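Local coordinates for glycoside hydrolase (Streptococcus pneumoniae serotype 4, PDB 6ORH), which probably hydrolyses alpha-L-fucosidic linkages as a family 29 glycoside hydrolase, with a barrel-type catalytic domain and an F5/8 type C-like beta domain, at residues Asp377-Ile391 with Ser436-Thr450. The protein carries 2 engineered substitutions. Sequence-based numbering, arbitrary orientation.
Sequences DVIELREDLKLGQRI and SQALPLLTKISLYKT
Glu380 meets Tyr448 and Lys444 on one face of an antiparallel pair, strand 378-382 against strand 444-448. With CG anti to the backbone N (chi1 173°), its carboxylate is carried out to where both side chains end. Tyr448 OH donates to Glu380 OE1 at 2.8 Å from above the carboxylate plane, while OE1 itself lies at the edge of the tyrosine ring. Lys444 NZ reaches Glu380 OE2 at 2.7 Å, also from out of that plane, and Arg382 NE comes to the same oxygen nearly along its C-O axis. Ser446, on this face too, turns its hydroxyl to Asp326.

The other face is oily. Leu381 CD2 packs 3.5 Å from Ile445 CG1, and Ile379 lies beside Ile445, pointing the same way, while crossing Leu447; strand 428-436 covers Ile379 and Leu447.

Near the C-terminus a classic beta bulge sets Asp377 and Val378 against Tyr448, whose carbonyl O accepts from both backbone N atoms. The Asp377 carboxylate grips Thr450 with both syn lone pairs: OD1 takes Thr450 N at 2.8 Å, OD2 takes Thr450 OG1 at 2.7 Å.

Beyond the paired strands, Arg390, extended from CG to NE, puts NH1 2.8 Å from Leu439 O, to which it donates on a lone pair. Leu441 CD1 sits over one face of the guanidinium, 3.4 Å above its plane, and Ala438 CB over the opposite face; NH2 binds Leu387 O within the plane.

Their pairing makes the two strands neighbours in one antiparallel sheet of the F5/8 type C-like beta domain, with apolar packing toward its second sheet. On the polar face, Glu380 probably screens Arg382 and Lys444 from each other, and the two positive charges would in turn favour its ionised form.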
loop_
_atom_site.group_PDB
_atom_site.type_symbol
_atom_site.label_atom_id
_atom_site.label_comp_id
_atom_site.label_asym_id
_atom_site.label_seq_id
_atom_site.Cartn_x
_atom_site.Cartn_y
_atom_site.Cartn_z
ATOM N N ASP A 377 18.026 -4.318 -2.444
ATOM C CA ASP A 377 16.784 -3.586 -2.608
ATOM C C ASP A 377 15.687 -4.185 -1.727
ATOM O O ASP A 377 14.532 -3.796 -1.881
ATOM C CB ASP A 377 16.309 -3.512 -4.063
ATOM C CG ASP A 377 16.121 -4.855 -4.768
ATOM O OD1 ASP A 377 16.458 -5.916 -4.187
ATOM O OD2 ASP A 377 15.716 -4.816 -5.935
ATOM N N VAL A 378 16.059 -5.115 -0.837
ATOM C CA VAL A 378 15.091 -5.692 0.095
ATOM C C VAL A 378 15.711 -5.788 1.480
ATOM O O VAL A 378 16.798 -6.339 1.648
ATOM C CB VAL A 378 14.601 -7.088 -0.332
ATOM C CG1 VAL A 378 13.496 -7.561 0.631
ATOM C CG2 VAL A 378 14.087 -7.095 -1.760
ATOM N N ILE A 379 14.971 -5.339 2.506
ATOM C CA ILE A 379 15.342 -5.638 3.882
ATOM C C ILE A 379 14.280 -6.565 4.492
ATOM O O ILE A 379 13.107 -6.400 4.199
ATOM C CB ILE A 379 15.573 -4.357 4.722
ATOM C CG1 ILE A 379 16.203 -4.687 6.080
ATOM C CG2 ILE A 379 14.264 -3.560 4.860
ATOM C CD1 ILE A 379 16.689 -3.493 6.918
ATOM N N GLU A 380 14.718 -7.571 5.264
ATOM C CA GLU A 380 13.808 -8.447 6.011
ATOM C C GLU A 380 14.037 -8.250 7.510
ATOM O O GLU A 380 15.176 -8.236 7.993
ATOM C CB GLU A 380 14.043 -9.916 5.615
ATOM C CG GLU A 380 13.236 -10.895 6.500
ATOM C CD GLU A 380 13.536 -12.356 6.189
ATOM O OE1 GLU A 380 13.863 -12.654 5.032
ATOM O OE2 GLU A 380 13.420 -13.198 7.114
ATOM N N LEU A 381 12.940 -8.087 8.279
ATOM C CA LEU A 381 12.986 -7.996 9.731
ATOM C C LEU A 381 12.039 -9.074 10.265
ATOM O O LEU A 381 11.006 -9.336 9.629
ATOM C CB LEU A 381 12.454 -6.618 10.160
ATOM C CG LEU A 381 13.138 -5.376 9.572
ATOM C CD1 LEU A 381 12.439 -4.111 10.077
ATOM C CD2 LEU A 381 14.614 -5.339 9.933
ATOM N N ARG A 382 12.334 -9.647 11.432
ATOM C CA ARG A 382 11.403 -10.592 12.062
ATOM C C ARG A 382 11.307 -10.323 13.561
ATOM O O ARG A 382 12.314 -10.128 14.260
ATOM C CB ARG A 382 11.874 -12.044 11.921
ATOM C CG ARG A 382 11.969 -12.527 10.481
ATOM C CD ARG A 382 12.032 -14.054 10.468
ATOM N NE ARG A 382 12.263 -14.564 9.128
ATOM C CZ ARG A 382 12.125 -15.855 8.813
ATOM N NH1 ARG A 382 11.745 -16.710 9.750
ATOM N NH2 ARG A 382 12.354 -16.274 7.580
ATOM N N GLU A 383 10.071 -10.353 14.072
ATOM C CA GLU A 383 9.839 -10.286 15.506
ATOM C C GLU A 383 9.924 -11.673 16.123
ATOM O O GLU A 383 10.075 -12.662 15.415
ATOM C CB GLU A 383 8.476 -9.671 15.852
ATOM C CG GLU A 383 8.499 -8.175 15.744
ATOM C CD GLU A 383 7.186 -7.530 16.139
ATOM O OE1 GLU A 383 6.251 -7.557 15.294
ATOM O OE2 GLU A 383 7.144 -6.914 17.223
ATOM N N ASP A 384 9.861 -11.743 17.452
ATOM C CA ASP A 384 9.759 -13.041 18.090
ATOM C C ASP A 384 8.343 -13.226 18.622
ATOM O O ASP A 384 8.039 -12.806 19.732
ATOM C CB ASP A 384 10.784 -13.211 19.222
ATOM C CG ASP A 384 10.718 -14.565 19.920
ATOM O OD1 ASP A 384 9.864 -15.422 19.559
ATOM O OD2 ASP A 384 11.517 -14.750 20.861
ATOM N N LEU A 385 7.479 -13.823 17.810
ATOM C CA LEU A 385 6.064 -13.769 18.149
ATOM C C LEU A 385 5.725 -14.711 19.299
ATOM O O LEU A 385 4.614 -14.639 19.811
ATOM C CB LEU A 385 5.195 -14.050 16.913
ATOM C CG LEU A 385 5.234 -13.023 15.786
ATOM C CD1 LEU A 385 4.145 -13.344 14.770
ATOM C CD2 LEU A 385 5.112 -11.578 16.284
ATOM N N LYS A 386 6.669 -15.573 19.734
ATOM C CA LYS A 386 6.401 -16.344 20.945
ATOM C C LYS A 386 6.243 -15.411 22.140
ATOM O O LYS A 386 5.689 -15.806 23.168
ATOM C CB LYS A 386 7.569 -17.289 21.245
ATOM C CG LYS A 386 7.761 -18.344 20.172
ATOM C CD LYS A 386 9.012 -19.197 20.343
ATOM C CE LYS A 386 9.030 -20.305 19.307
ATOM N NZ LYS A 386 9.782 -21.492 19.784
ATOM N N LEU A 387 6.740 -14.181 22.018
ATOM C CA LEU A 387 6.608 -13.193 23.078
ATOM C C LEU A 387 5.595 -12.100 22.701
ATOM O O LEU A 387 5.454 -11.083 23.392
ATOM C CB LEU A 387 7.998 -12.624 23.397
ATOM C CG LEU A 387 8.851 -13.512 24.304
ATOM C CD1 LEU A 387 10.335 -13.281 24.067
ATOM C CD2 LEU A 387 8.496 -13.300 25.774
ATOM N N GLY A 388 4.861 -12.330 21.602
ATOM C CA GLY A 388 3.804 -11.413 21.181
ATOM C C GLY A 388 4.265 -10.347 20.180
ATOM O O GLY A 388 5.427 -9.924 20.152
ATOM N N GLN A 389 3.329 -9.891 19.338
ATOM C CA GLN A 389 3.635 -8.876 18.333
ATOM C C GLN A 389 3.635 -7.490 18.982
ATOM O O GLN A 389 2.723 -7.157 19.767
ATOM C CB GLN A 389 2.534 -8.934 17.259
ATOM C CG GLN A 389 2.821 -8.060 16.037
ATOM C CD GLN A 389 1.803 -8.195 14.924
ATOM O OE1 GLN A 389 0.847 -8.966 15.049
ATOM N NE2 GLN A 389 2.020 -7.464 13.831
ATOM N N ARG A 390 4.622 -6.645 18.637
ATOM C CA ARG A 390 4.822 -5.408 19.392
ATOM C C ARG A 390 5.019 -4.176 18.518
ATOM O O ARG A 390 4.452 -3.120 18.812
ATOM C CB ARG A 390 6.057 -5.554 20.310
ATOM C CG ARG A 390 5.950 -6.713 21.297
ATOM C CD ARG A 390 7.306 -7.063 21.953
ATOM N NE ARG A 390 7.058 -8.142 22.877
ATOM C CZ ARG A 390 7.413 -8.178 24.167
ATOM N NH1 ARG A 390 8.149 -7.205 24.697
ATOM N NH2 ARG A 390 7.064 -9.215 24.898
ATOM N N ILE A 391 5.829 -4.283 17.447
ATOM C CA ILE A 391 6.276 -3.094 16.729
ATOM C C ILE A 391 5.120 -2.491 15.942
ATOM O O ILE A 391 4.421 -3.229 15.257
ATOM C CB ILE A 391 7.474 -3.415 15.817
ATOM C CG1 ILE A 391 8.685 -3.715 16.702
ATOM C CG2 ILE A 391 7.759 -2.249 14.874
ATOM C CD1 ILE A 391 9.840 -4.393 15.948
ATOM N N SER A 436 6.207 1.090 19.507
ATOM C CA SER A 436 6.092 -0.307 19.861
ATOM C C SER A 436 5.214 -0.437 21.097
ATOM O O SER A 436 5.302 0.401 22.009
ATOM C CB SER A 436 7.476 -0.926 20.049
ATOM O OG SER A 436 7.415 -2.320 20.231
ATOM N N GLN A 437 4.371 -1.473 21.118
ATOM C CA GLN A 437 3.458 -1.667 22.243
ATOM C C GLN A 437 4.173 -2.142 23.500
ATOM O O GLN A 437 3.610 -2.012 24.594
ATOM C CB GLN A 437 2.352 -2.659 21.901
ATOM C CG GLN A 437 1.555 -2.246 20.660
ATOM C CD GLN A 437 0.282 -3.059 20.542
ATOM O OE1 GLN A 437 0.141 -4.152 21.088
ATOM N NE2 GLN A 437 -0.709 -2.482 19.863
ATOM N N ALA A 438 5.383 -2.704 23.327
ATOM C CA ALA A 438 6.179 -3.212 24.435
ATOM C C ALA A 438 7.633 -3.205 23.980
ATOM O O ALA A 438 7.913 -2.870 22.829
ATOM C CB ALA A 438 5.751 -4.605 24.825
ATOM N N LEU A 439 8.557 -3.543 24.893
ATOM C CA LEU A 439 9.948 -3.444 24.480
ATOM C C LEU A 439 10.174 -4.332 23.256
ATOM O O LEU A 439 9.725 -5.473 23.230
ATOM C CB LEU A 439 10.892 -3.756 25.651
ATOM C CG LEU A 439 11.078 -5.216 26.046
ATOM C CD1 LEU A 439 12.169 -5.873 25.210
ATOM C CD2 LEU A 439 11.430 -5.338 27.528
ATOM N N PRO A 440 10.824 -3.819 22.184
ATOM C CA PRO A 440 10.915 -4.583 20.941
ATOM C C PRO A 440 11.927 -5.720 21.008
ATOM O O PRO A 440 12.961 -5.568 21.671
ATOM C CB PRO A 440 11.301 -3.564 19.866
ATOM C CG PRO A 440 11.865 -2.363 20.627
ATOM C CD PRO A 440 11.297 -2.433 22.032
ATOM N N LEU A 441 11.584 -6.824 20.324
ATOM C CA LEU A 441 12.497 -7.928 20.026
ATOM C C LEU A 441 12.546 -8.110 18.513
ATOM O O LEU A 441 11.516 -8.044 17.822
ATOM C CB LEU A 441 12.007 -9.232 20.655
ATOM C CG LEU A 441 11.944 -9.260 22.177
ATOM C CD1 LEU A 441 10.512 -9.013 22.620
ATOM C CD2 LEU A 441 12.422 -10.612 22.699
ATOM N N LEU A 442 13.738 -8.437 18.002
ATOM C CA LEU A 442 13.854 -8.879 16.621
ATOM C C LEU A 442 14.771 -10.096 16.630
ATOM O O LEU A 442 15.717 -10.126 17.429
ATOM C CB LEU A 442 14.480 -7.790 15.746
ATOM C CG LEU A 442 13.654 -6.531 15.462
ATOM C CD1 LEU A 442 14.527 -5.540 14.712
ATOM C CD2 LEU A 442 12.422 -6.887 14.623
ATOM N N THR A 443 14.505 -11.054 15.736
ATOM C CA THR A 443 15.297 -12.276 15.678
ATOM C C THR A 443 16.324 -12.235 14.553
ATOM O O THR A 443 17.266 -13.034 14.555
ATOM C CB THR A 443 14.417 -13.517 15.504
ATOM O OG1 THR A 443 13.732 -13.484 14.240
ATOM C CG2 THR A 443 13.429 -13.677 16.640
ATOM N N LYS A 444 16.159 -11.314 13.613
ATOM C CA LYS A 444 16.906 -11.359 12.365
ATOM C C LYS A 444 16.714 -10.044 11.613
ATOM O O LYS A 444 15.608 -9.461 11.603
ATOM C CB LYS A 444 16.317 -12.469 11.487
ATOM C CG LYS A 444 17.029 -12.782 10.175
ATOM C CD LYS A 444 16.156 -13.785 9.434
ATOM C CE LYS A 444 16.364 -13.821 7.945
ATOM N NZ LYS A 444 15.500 -14.849 7.349
ATOM N N ILE A 445 17.810 -9.566 11.001
ATOM C CA ILE A 445 17.760 -8.571 9.941
ATOM C C ILE A 445 18.561 -9.147 8.772
ATOM O O ILE A 445 19.702 -9.575 8.979
ATOM C CB ILE A 445 18.325 -7.198 10.367
ATOM C CG1 ILE A 445 17.528 -6.563 11.513
ATOM C CG2 ILE A 445 18.400 -6.256 9.173
ATOM C CD1 ILE A 445 18.300 -5.513 12.268
ATOM N N SER A 446 17.922 -9.223 7.604
ATOM C CA SER A 446 18.531 -9.735 6.381
ATOM C C SER A 446 18.407 -8.698 5.267
ATOM O O SER A 446 17.524 -7.840 5.315
ATOM C CB SER A 446 17.935 -11.079 5.976
ATOM O OG SER A 446 18.178 -12.053 7.008
ATOM N N LEU A 447 19.298 -8.780 4.262
ATOM C CA LEU A 447 19.273 -7.918 3.093
ATOM C C LEU A 447 19.412 -8.789 1.849
ATOM O O LEU A 447 20.224 -9.726 1.844
ATOM C CB LEU A 447 20.453 -6.936 3.137
ATOM C CG LEU A 447 20.379 -5.853 4.216
ATOM C CD1 LEU A 447 21.727 -5.138 4.345
ATOM C CD2 LEU A 447 19.265 -4.860 3.890
ATOM N N TYR A 448 18.608 -8.466 0.835
ATOM C CA TYR A 448 18.635 -9.205 -0.425
ATOM C C TYR A 448 18.564 -8.270 -1.624
ATOM O O TYR A 448 18.103 -7.126 -1.547
ATOM C CB TYR A 448 17.455 -10.175 -0.549
ATOM C CG TYR A 448 17.189 -11.019 0.668
ATOM C CD1 TYR A 448 18.025 -12.075 1.034
ATOM C CD2 TYR A 448 16.061 -10.784 1.447
ATOM C CE1 TYR A 448 17.770 -12.867 2.141
ATOM C CE2 TYR A 448 15.802 -11.558 2.565
ATOM C CZ TYR A 448 16.646 -12.594 2.915
ATOM O OH TYR A 448 16.397 -13.351 4.019
ATOM N N LYS A 449 19.013 -8.819 -2.763
ATOM C CA LYS A 449 18.780 -8.222 -4.062
ATOM C C LYS A 449 17.773 -9.070 -4.845
ATOM O O LYS A 449 18.013 -10.258 -5.087
ATOM C CB LYS A 449 20.111 -8.144 -4.828
ATOM C CG LYS A 449 20.016 -7.520 -6.218
ATOM C CD LYS A 449 19.454 -6.117 -6.235
ATOM C CE LYS A 449 19.087 -5.623 -7.620
ATOM N NZ LYS A 449 17.837 -6.229 -8.133
ATOM N N THR A 450 16.700 -8.427 -5.313
ATOM C CA THR A 450 15.709 -9.102 -6.141
ATOM C C THR A 450 16.347 -9.566 -7.446
ATOM O O THR A 450 17.240 -8.911 -7.984
ATOM C CB THR A 450 14.488 -8.229 -6.461
ATOM O OG1 THR A 450 14.851 -7.061 -7.193
ATOM C CG2 THR A 450 13.669 -7.849 -5.243
HETATM O O HOH W 1 9.017 -7.266 18.950
#